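Local coordinates for protein transferrin (Manduca sexta, PDB 6WB6) that carries ferric iron as a secreted insect transferrin, binding a single Fe(3+) ion per molecule together with a carbonate anion, at residues L351-S359 with C393-L404; L617-L625 with F632-A640. All blocks are in the same frame, centred on the assembly; numbering follows the deposited sequence.

Contact 1. Residues L351-S359 with C393-L404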
loop_
_atom_site.group_PDB
_atom_site.type_symbol
_atom_site.label_atom_id
_atom_site.label_comp_id
_atom_site.label_asym_id
_atom_site.label_seq_id
_atom_site.Cartn_x
_atom_site.Cartn_y
_atom_site.Cartn_z
ATOM N N LEU A 351 -2.804 12.939 -14.573
ATOM C CA LEU A 351 -2.310 11.667 -15.081
ATOM C C LEU A 351 -3.189 10.535 -14.581
ATOM O O LEU A 351 -3.625 10.526 -13.430
ATOM C CB LEU A 351 -0.861 11.421 -14.665
ATOM C CG LEU A 351 -0.283 10.112 -15.207
ATOM C CD1 LEU A 351 -0.234 10.109 -16.742
ATOM C CD2 LEU A 351 1.076 9.845 -14.634
ATOM N N VAL A 352 -3.441 9.567 -15.453
ATOM C CA VAL A 352 -4.290 8.425 -15.140
ATOM C C VAL A 352 -3.517 7.173 -15.489
ATOM O O VAL A 352 -2.861 7.110 -16.530
ATOM C CB VAL A 352 -5.623 8.478 -15.914
ATOM C CG1 VAL A 352 -6.424 7.180 -15.730
ATOM C CG2 VAL A 352 -6.432 9.686 -15.481
ATOM N N VAL A 353 -3.565 6.190 -14.606
ATOM C CA VAL A 353 -3.017 4.874 -14.866
ATOM C C VAL A 353 -4.199 3.918 -15.047
ATOM O O VAL A 353 -5.078 3.813 -14.173
ATOM C CB VAL A 353 -2.065 4.437 -13.747
ATOM C CG1 VAL A 353 -2.774 4.344 -12.406
ATOM C CG2 VAL A 353 -1.399 3.117 -14.089
ATOM N N ARG A 354 -4.241 3.259 -16.197
ATOM C CA ARG A 354 -5.372 2.414 -16.585
ATOM C C ARG A 354 -4.963 0.968 -16.372
ATOM O O ARG A 354 -4.064 0.467 -17.056
ATOM C CB ARG A 354 -5.781 2.644 -18.037
ATOM C CG ARG A 354 -6.090 4.080 -18.387
ATOM C CD ARG A 354 -6.129 4.274 -19.878
ATOM N NE ARG A 354 -4.781 4.107 -20.440
ATOM C CZ ARG A 354 -4.501 4.068 -21.738
ATOM N NH1 ARG A 354 -5.477 4.169 -22.639
ATOM N NH2 ARG A 354 -3.243 3.893 -22.139
ATOM N N LEU A 355 -5.573 0.323 -15.389
ATOM C CA LEU A 355 -5.340 -1.091 -15.141
ATOM C C LEU A 355 -6.349 -1.888 -15.947
ATOM O O LEU A 355 -7.545 -1.593 -15.905
ATOM C CB LEU A 355 -5.489 -1.439 -13.665
ATOM C CG LEU A 355 -5.506 -2.948 -13.381
ATOM C CD1 LEU A 355 -4.208 -3.607 -13.756
ATOM C CD2 LEU A 355 -5.871 -3.232 -11.918
ATOM N N CYS A 356 -5.874 -2.894 -16.661
ATOM C CA CYS A 356 -6.764 -3.740 -17.438
ATOM C C CYS A 356 -7.208 -4.905 -16.564
ATOM O O CYS A 356 -6.379 -5.556 -15.919
ATOM C CB CYS A 356 -6.082 -4.249 -18.701
ATOM S SG CYS A 356 -7.293 -5.069 -19.809
ATOM N N VAL A 357 -8.521 -5.121 -16.499
ATOM C CA VAL A 357 -9.121 -6.201 -15.733
ATOM C C VAL A 357 -9.887 -7.108 -16.689
ATOM O O VAL A 357 -10.292 -6.699 -17.778
ATOM C CB VAL A 357 -10.056 -5.660 -14.640
ATOM C CG1 VAL A 357 -9.307 -4.702 -13.727
ATOM C CG2 VAL A 357 -11.225 -4.951 -15.275
ATOM N N THR A 358 -10.107 -8.348 -16.257
ATOM C CA THR A 358 -10.685 -9.370 -17.121
ATOM C C THR A 358 -12.053 -9.859 -16.668
ATOM O O THR A 358 -12.502 -10.893 -17.163
ATOM C CB THR A 358 -9.764 -10.584 -17.222
ATOM O OG1 THR A 358 -9.507 -11.099 -15.914
ATOM C CG2 THR A 358 -8.447 -10.223 -17.884
ATOM N N SER A 359 -12.733 -9.160 -15.765
ATOM C CA SER A 359 -14.065 -9.597 -15.373
ATOM C C SER A 359 -14.821 -8.423 -14.781
ATOM O O SER A 359 -14.225 -7.417 -14.377
ATOM C CB SER A 359 -13.999 -10.753 -14.378
ATOM O OG SER A 359 -13.604 -10.307 -13.103
ATOM N N CYS A 393 -6.231 -8.334 -22.426
ATOM C CA CYS A 393 -5.667 -7.259 -21.617
ATOM C C CYS A 393 -4.236 -6.972 -22.042
ATOM O O CYS A 393 -3.813 -5.811 -22.077
ATOM C CB CYS A 393 -5.712 -7.618 -20.123
ATOM S SG CYS A 393 -7.178 -7.051 -19.288
ATOM N N LEU A 394 -3.468 -8.024 -22.327
ATOM C CA LEU A 394 -2.093 -7.832 -22.761
ATOM C C LEU A 394 -2.043 -7.101 -24.090
ATOM O O LEU A 394 -1.272 -6.158 -24.261
ATOM C CB LEU A 394 -1.379 -9.175 -22.861
ATOM C CG LEU A 394 -1.229 -9.888 -21.529
ATOM C CD1 LEU A 394 -0.742 -11.284 -21.813
ATOM C CD2 LEU A 394 -0.272 -9.120 -20.593
ATOM N N LYS A 395 -2.826 -7.549 -25.067
ATOM C CA LYS A 395 -2.911 -6.794 -26.310
ATOM C C LYS A 395 -3.263 -5.348 -26.031
ATOM O O LYS A 395 -2.754 -4.438 -26.691
ATOM C CB LYS A 395 -3.954 -7.409 -27.240
ATOM C CG LYS A 395 -4.236 -6.610 -28.508
ATOM C CD LYS A 395 -2.970 -6.393 -29.376
ATOM C CE LYS A 395 -3.347 -6.083 -30.844
ATOM N NZ LYS A 395 -2.219 -5.473 -31.658
ATOM N N SER A 396 -4.173 -5.117 -25.089
ATOM C CA SER A 396 -4.616 -3.753 -24.864
ATOM C C SER A 396 -3.488 -2.907 -24.306
ATOM O O SER A 396 -3.351 -1.732 -24.672
ATOM C CB SER A 396 -5.823 -3.733 -23.926
ATOM O OG SER A 396 -6.190 -2.412 -23.556
ATOM N N VAL A 397 -2.670 -3.468 -23.412
ATOM C CA VAL A 397 -1.510 -2.714 -22.934
ATOM C C VAL A 397 -0.601 -2.365 -24.117
ATOM O O VAL A 397 -0.166 -1.221 -24.278
ATOM C CB VAL A 397 -0.768 -3.495 -21.834
ATOM C CG1 VAL A 397 0.470 -2.712 -21.305
ATOM C CG2 VAL A 397 -1.712 -3.773 -20.636
ATOM N N GLN A 398 -0.341 -3.329 -24.993
ATOM C CA GLN A 398 0.462 -3.035 -26.178
ATOM C C GLN A 398 -0.123 -1.888 -26.996
ATOM O O GLN A 398 0.597 -0.956 -27.375
ATOM C CB GLN A 398 0.570 -4.269 -27.051
ATOM C CG GLN A 398 1.463 -4.062 -28.223
ATOM C CD GLN A 398 1.443 -5.224 -29.138
ATOM O OE1 GLN A 398 2.470 -5.874 -29.349
ATOM N NE2 GLN A 398 0.268 -5.513 -29.705
ATOM N N ASP A 399 -1.421 -1.971 -27.314
ATOM C CA ASP A 399 -2.139 -0.990 -28.117
ATOM C C ASP A 399 -2.253 0.337 -27.419
ATOM O O ASP A 399 -2.734 1.295 -28.025
ATOM C CB ASP A 399 -3.569 -1.464 -28.416
ATOM C CG ASP A 399 -3.622 -2.584 -29.418
ATOM O OD1 ASP A 399 -2.742 -2.626 -30.307
ATOM O OD2 ASP A 399 -4.553 -3.420 -29.306
ATOM N N ASN A 400 -1.863 0.397 -26.153
ATOM C CA ASN A 400 -2.118 1.553 -25.296
ATOM C C ASN A 400 -3.609 1.774 -25.036
ATOM O O ASN A 400 -4.052 2.897 -24.792
ATOM C CB ASN A 400 -1.508 2.820 -25.873
ATOM C CG ASN A 400 -1.345 3.892 -24.833
ATOM O OD1 ASN A 400 -1.079 3.597 -23.663
ATOM N ND2 ASN A 400 -1.534 5.141 -25.238
ATOM N N GLY A 401 -4.412 0.718 -25.104
ATOM C CA GLY A 401 -5.729 0.798 -24.511
ATOM C C GLY A 401 -5.687 0.731 -23.001
ATOM O O GLY A 401 -6.648 1.126 -22.343
ATOM N N SER A 402 -4.584 0.239 -22.452
ATOM C CA SER A 402 -4.348 0.155 -21.024
ATOM C C SER A 402 -2.887 0.477 -20.776
ATOM O O SER A 402 -2.063 0.464 -21.692
ATOM C CB SER A 402 -4.665 -1.237 -20.465
ATOM O OG SER A 402 -5.877 -1.741 -20.993
ATOM N N ASP A 403 -2.570 0.743 -19.514
ATOM C CA ASP A 403 -1.197 0.959 -19.096
ATOM C C ASP A 403 -0.607 -0.236 -18.368
ATOM O O ASP A 403 0.618 -0.364 -18.319
ATOM C CB ASP A 403 -1.124 2.195 -18.198
ATOM C CG ASP A 403 -1.685 3.431 -18.881
ATOM O OD1 ASP A 403 -1.216 3.744 -20.007
ATOM O OD2 ASP A 403 -2.611 4.062 -18.316
ATOM N N LEU A 404 -1.428 -1.106 -17.782
ATOM C CA LEU A 404 -0.860 -2.321 -17.218
ATOM C C LEU A 404 -1.923 -3.393 -17.096
ATOM O O LEU A 404 -3.123 -3.121 -17.064
ATOM C CB LEU A 404 -0.209 -2.082 -15.840
ATOM C CG LEU A 404 -1.121 -1.682 -14.677
ATOM C CD1 LEU A 404 -0.335 -1.612 -13.345
ATOM C CD2 LEU A 404 -1.803 -0.369 -14.934
HETATM O O HOH W 1 -2.767 6.792 -19.039
#
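Arg354 lays its guanidinium over the loop that follows helix 390-399, one face covered by the Gly401-Ser402 peptide. In the second transferrin-like half this loop leaves the helix through a Schellman motif, with Asn400 at positive phi, and returns to the edge of strand 352-357. Arginine suits the place because its planar head can serve two partners at once. A bend at chi3 (-68°) turns the head so that NE and NH2 grip Asp403 side-on, with Arg354 NH2 to Asp403 OD1 at 2.9 Å and nearly straight (173°). Both nitrogens arrive from above the carboxylate plane. NH1 and NH2 hold Asn400 O, the carbonyl just past the helix, where the guanidinium charge would probably complement the helix's negative dipole end. Asp403 OD2 also accepts Arg354 N at 2.8 Å through its anti lone pair, and a water links it to Val352 O. Leu404 adds an apolar contact, CD2 to Val353 CG2 at 3.6 Å, while its backbone forms a single bridge with Leu355, in which Cys356 N donates to Leu404 O at 2.8 Å. Beyond this bridge the strand is fixed covalently to the helix: Cys356 SG and Cys393 SG, 2.1 Å apart, form a disulfide with chi3 of -79°.

Contact 2. Residues L617-L625 with F632-A640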
loop_
_atom_site.group_PDB
_atom_site.type_symbol
_atom_site.label_atom_id
_atom_site.label_comp_id
_atom_site.label_asym_id
_atom_site.label_seq_id
_atom_site.Cartn_x
_atom_site.Cartn_y
_atom_site.Cartn_z
ATOM N N LEU A 617 -10.035 -0.639 5.955
ATOM C CA LEU A 617 -10.428 0.493 5.122
ATOM C C LEU A 617 -10.772 0.040 3.711
ATOM O O LEU A 617 -11.787 0.449 3.142
ATOM C CB LEU A 617 -9.299 1.519 5.060
ATOM C CG LEU A 617 -9.043 2.414 6.276
ATOM C CD1 LEU A 617 -7.816 3.198 5.984
ATOM C CD2 LEU A 617 -10.248 3.330 6.584
ATOM N N PHE A 618 -9.890 -0.739 3.115
ATOM C CA PHE A 618 -10.134 -1.348 1.825
ATOM C C PHE A 618 -9.391 -2.667 1.845
ATOM O O PHE A 618 -8.196 -2.705 2.152
ATOM C CB PHE A 618 -9.680 -0.483 0.662
ATOM C CG PHE A 618 -10.008 -1.086 -0.671
ATOM C CD1 PHE A 618 -11.293 -1.000 -1.178
ATOM C CD2 PHE A 618 -9.054 -1.776 -1.389
ATOM C CE1 PHE A 618 -11.621 -1.558 -2.385
ATOM C CE2 PHE A 618 -9.375 -2.352 -2.614
ATOM C CZ PHE A 618 -10.654 -2.243 -3.112
ATOM N N ASN A 619 -10.110 -3.749 1.565
ATOM C CA ASN A 619 -9.557 -5.080 1.709
ATOM C C ASN A 619 -8.966 -5.448 0.356
ATOM O O ASN A 619 -9.575 -6.138 -0.470
ATOM C CB ASN A 619 -10.635 -6.044 2.171
ATOM C CG ASN A 619 -10.071 -7.358 2.637
ATOM O OD1 ASN A 619 -8.857 -7.566 2.627
ATOM N ND2 ASN A 619 -10.950 -8.257 3.061
ATOM N N ILE A 620 -7.764 -4.925 0.116
ATOM C CA ILE A 620 -7.148 -5.047 -1.197
ATOM C C ILE A 620 -6.913 -6.512 -1.554
ATOM O O ILE A 620 -7.062 -6.901 -2.709
ATOM C CB ILE A 620 -5.852 -4.212 -1.262
ATOM C CG1 ILE A 620 -5.261 -4.272 -2.672
ATOM C CG2 ILE A 620 -4.829 -4.653 -0.236
ATOM C CD1 ILE A 620 -4.218 -3.184 -2.960
ATOM N N TYR A 621 -6.555 -7.348 -0.579
ATOM C CA TYR A 621 -6.284 -8.756 -0.842
ATOM C C TYR A 621 -7.405 -9.687 -0.403
ATOM O O TYR A 621 -7.229 -10.897 -0.458
ATOM C CB TYR A 621 -4.984 -9.192 -0.158
ATOM C CG TYR A 621 -3.810 -8.278 -0.406
ATOM C CD1 TYR A 621 -3.484 -7.863 -1.682
ATOM C CD2 TYR A 621 -3.045 -7.814 0.647
ATOM C CE1 TYR A 621 -2.428 -7.031 -1.912
ATOM C CE2 TYR A 621 -1.975 -6.978 0.427
ATOM C CZ TYR A 621 -1.674 -6.587 -0.858
ATOM O OH TYR A 621 -0.623 -5.748 -1.109
ATOM N N GLY A 622 -8.555 -9.172 0.018
ATOM C CA GLY A 622 -9.598 -10.015 0.567
ATOM C C GLY A 622 -10.599 -10.504 -0.482
ATOM O O GLY A 622 -10.542 -10.145 -1.654
ATOM N N GLU A 623 -11.526 -11.342 -0.022
ATOM C CA GLU A 623 -12.663 -11.758 -0.837
ATOM C C GLU A 623 -13.444 -10.549 -1.324
ATOM O O GLU A 623 -13.609 -9.568 -0.604
ATOM C CB GLU A 623 -13.605 -12.660 -0.028
ATOM C CG GLU A 623 -13.493 -14.149 -0.304
ATOM C CD GLU A 623 -14.687 -14.933 0.257
ATOM O OE1 GLU A 623 -15.711 -14.303 0.614
ATOM O OE2 GLU A 623 -14.598 -16.178 0.339
ATOM N N PHE A 624 -13.939 -10.611 -2.555
ATOM C CA PHE A 624 -14.717 -9.508 -3.105
ATOM C C PHE A 624 -15.984 -10.097 -3.716
ATOM O O PHE A 624 -15.912 -10.871 -4.676
ATOM C CB PHE A 624 -13.895 -8.719 -4.122
ATOM C CG PHE A 624 -14.521 -7.430 -4.520
ATOM C CD1 PHE A 624 -15.560 -7.407 -5.436
ATOM C CD2 PHE A 624 -14.084 -6.243 -3.976
ATOM C CE1 PHE A 624 -16.142 -6.237 -5.793
ATOM C CE2 PHE A 624 -14.651 -5.066 -4.330
ATOM C CZ PHE A 624 -15.690 -5.049 -5.239
ATOM N N LEU A 625 -17.136 -9.767 -3.140
ATOM C CA LEU A 625 -18.403 -10.425 -3.469
ATOM C C LEU A 625 -18.214 -11.924 -3.629
ATOM O O LEU A 625 -18.461 -12.499 -4.687
ATOM C CB LEU A 625 -19.019 -9.853 -4.735
ATOM C CG LEU A 625 -19.245 -8.353 -4.707
ATOM C CD1 LEU A 625 -19.413 -7.815 -6.136
ATOM C CD2 LEU A 625 -20.446 -8.068 -3.828
ATOM N N PHE A 632 -5.745 -9.199 -7.237
ATOM C CA PHE A 632 -4.623 -9.738 -6.483
ATOM C C PHE A 632 -5.018 -11.090 -5.925
ATOM O O PHE A 632 -6.192 -11.341 -5.640
ATOM C CB PHE A 632 -4.189 -8.792 -5.331
ATOM C CG PHE A 632 -3.965 -7.339 -5.773
ATOM C CD1 PHE A 632 -2.813 -6.972 -6.437
ATOM C CD2 PHE A 632 -4.919 -6.379 -5.528
ATOM C CE1 PHE A 632 -2.616 -5.681 -6.874
ATOM C CE2 PHE A 632 -4.734 -5.074 -5.940
ATOM C CZ PHE A 632 -3.568 -4.717 -6.616
ATOM N N ASN A 633 -4.034 -11.959 -5.743
ATOM C CA ASN A 633 -4.322 -13.188 -5.025
ATOM C C ASN A 633 -4.489 -12.886 -3.548
ATOM O O ASN A 633 -3.763 -12.062 -2.987
ATOM C CB ASN A 633 -3.219 -14.204 -5.232
ATOM C CG ASN A 633 -3.217 -14.736 -6.634
ATOM O OD1 ASN A 633 -4.183 -15.363 -7.043
ATOM N ND2 ASN A 633 -2.158 -14.449 -7.394
ATOM N N ASN A 634 -5.469 -13.543 -2.927
ATOM C CA ASN A 634 -5.687 -13.378 -1.489
ATOM C C ASN A 634 -4.418 -13.648 -0.692
ATOM O O ASN A 634 -4.252 -13.106 0.396
ATOM C CB ASN A 634 -6.810 -14.308 -0.999
ATOM C CG ASN A 634 -8.204 -13.868 -1.451
ATOM O OD1 ASN A 634 -8.389 -13.289 -2.537
ATOM N ND2 ASN A 634 -9.205 -14.169 -0.622
ATOM N N ALA A 635 -3.505 -14.463 -1.218
ATOM C CA ALA A 635 -2.264 -14.758 -0.509
ATOM C C ALA A 635 -1.242 -13.631 -0.592
ATOM O O ALA A 635 -0.252 -13.652 0.152
ATOM C CB ALA A 635 -1.625 -16.036 -1.056
ATOM N N ALA A 636 -1.441 -12.659 -1.477
ATOM C CA ALA A 636 -0.455 -11.598 -1.613
ATOM C C ALA A 636 -0.312 -10.854 -0.295
ATOM O O ALA A 636 -1.298 -10.515 0.360
ATOM C CB ALA A 636 -0.853 -10.626 -2.727
ATOM N N LYS A 637 0.927 -10.608 0.087
ATOM C CA LYS A 637 1.262 -9.843 1.267
ATOM C C LYS A 637 1.896 -8.512 0.924
ATOM O O LYS A 637 2.325 -7.783 1.828
ATOM C CB LYS A 637 2.216 -10.643 2.142
ATOM C CG LYS A 637 1.802 -12.101 2.333
ATOM C CD LYS A 637 0.358 -12.245 2.756
ATOM C CE LYS A 637 0.075 -11.600 4.076
ATOM N NZ LYS A 637 -1.109 -12.319 4.661
ATOM N N GLY A 638 2.016 -8.206 -0.358
ATOM C CA GLY A 638 2.573 -6.939 -0.768
ATOM C C GLY A 638 2.862 -6.931 -2.247
ATOM O O GLY A 638 2.632 -7.908 -2.969
ATOM N N LEU A 639 3.395 -5.807 -2.679
ATOM C CA LEU A 639 3.801 -5.613 -4.057
ATOM C C LEU A 639 5.224 -5.099 -4.052
ATOM O O LEU A 639 5.584 -4.304 -3.180
ATOM C CB LEU A 639 2.881 -4.633 -4.754
ATOM C CG LEU A 639 1.419 -5.069 -4.788
ATOM C CD1 LEU A 639 0.604 -3.933 -5.354
ATOM C CD2 LEU A 639 1.238 -6.369 -5.613
ATOM N N ALA A 640 6.040 -5.604 -4.987
ATOM C CA ALA A 640 7.385 -5.095 -5.231
ATOM C C ALA A 640 7.623 -4.934 -6.723
ATOM O O ALA A 640 7.130 -5.729 -7.529
ATOM C CB ALA A 640 8.450 -6.032 -4.671
HETATM O O HOH W 2 -6.542 -12.111 2.090
#
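Tyr621 turns the edge of its ring toward the face of Phe632 in an offset edge-to-face pair, planes at 89° and centroids 5.8 Å apart. Two type I beta turns, Asn619-Gly622 and Asn633-Ala636, meet here ahead of edge strand 638-641, and Tyr621, itself part of the first turn, lays its ring against the second. With CG beside its own backbone N (chi1 -49°), the ring has Ala636 O over one face near its rim, 3.2 Å from Tyr621 CD2, and Ala636 CB makes a CH-pi contact with it. A methyl is small enough to lie over the same face beside the carbonyl. Ile620 CG2 covers the opposite face, and its CG1 reaches Phe632 CE2 at 3.4 Å, so isoleucine packs against both aromatics. Phe632 in turn meets Trp588, which continues the apolar cluster. No hydrogen bond joins the segments directly. Toward Asn634 and the exposed Glu623 the contact is more polar and opens to solvent. Asn634 OD1 instead accepts from Asn629 N, in the short loop between the two segments. A water lies close to both Tyr621 O and Asn634 O. The backbones nevertheless touch through a CA-H...O contact, Asn634 CA to Tyr621 O, at 3.1 Å.

Overall arrangement
Both contacts belong to the second transferrin-like half, and they follow one another along the chain without nesting or crossing. Strand 352-357 comes early in this half; the chain then runs through helix 360-375 and the parallel strand 381-386 before helix 390-399 returns it to the first strand, closing the loop of contact 1. Strand 405-407 follows directly, at one edge of a four-stranded antiparallel sheet. More than two hundred residues later, after helix 597-611, contact 2 closes a much shorter loop and leads into strand 638-641 at the other edge of that sheet. The two centres are about 20 Å apart, with nearest atoms about 6 Å apart, so they do not touch directly.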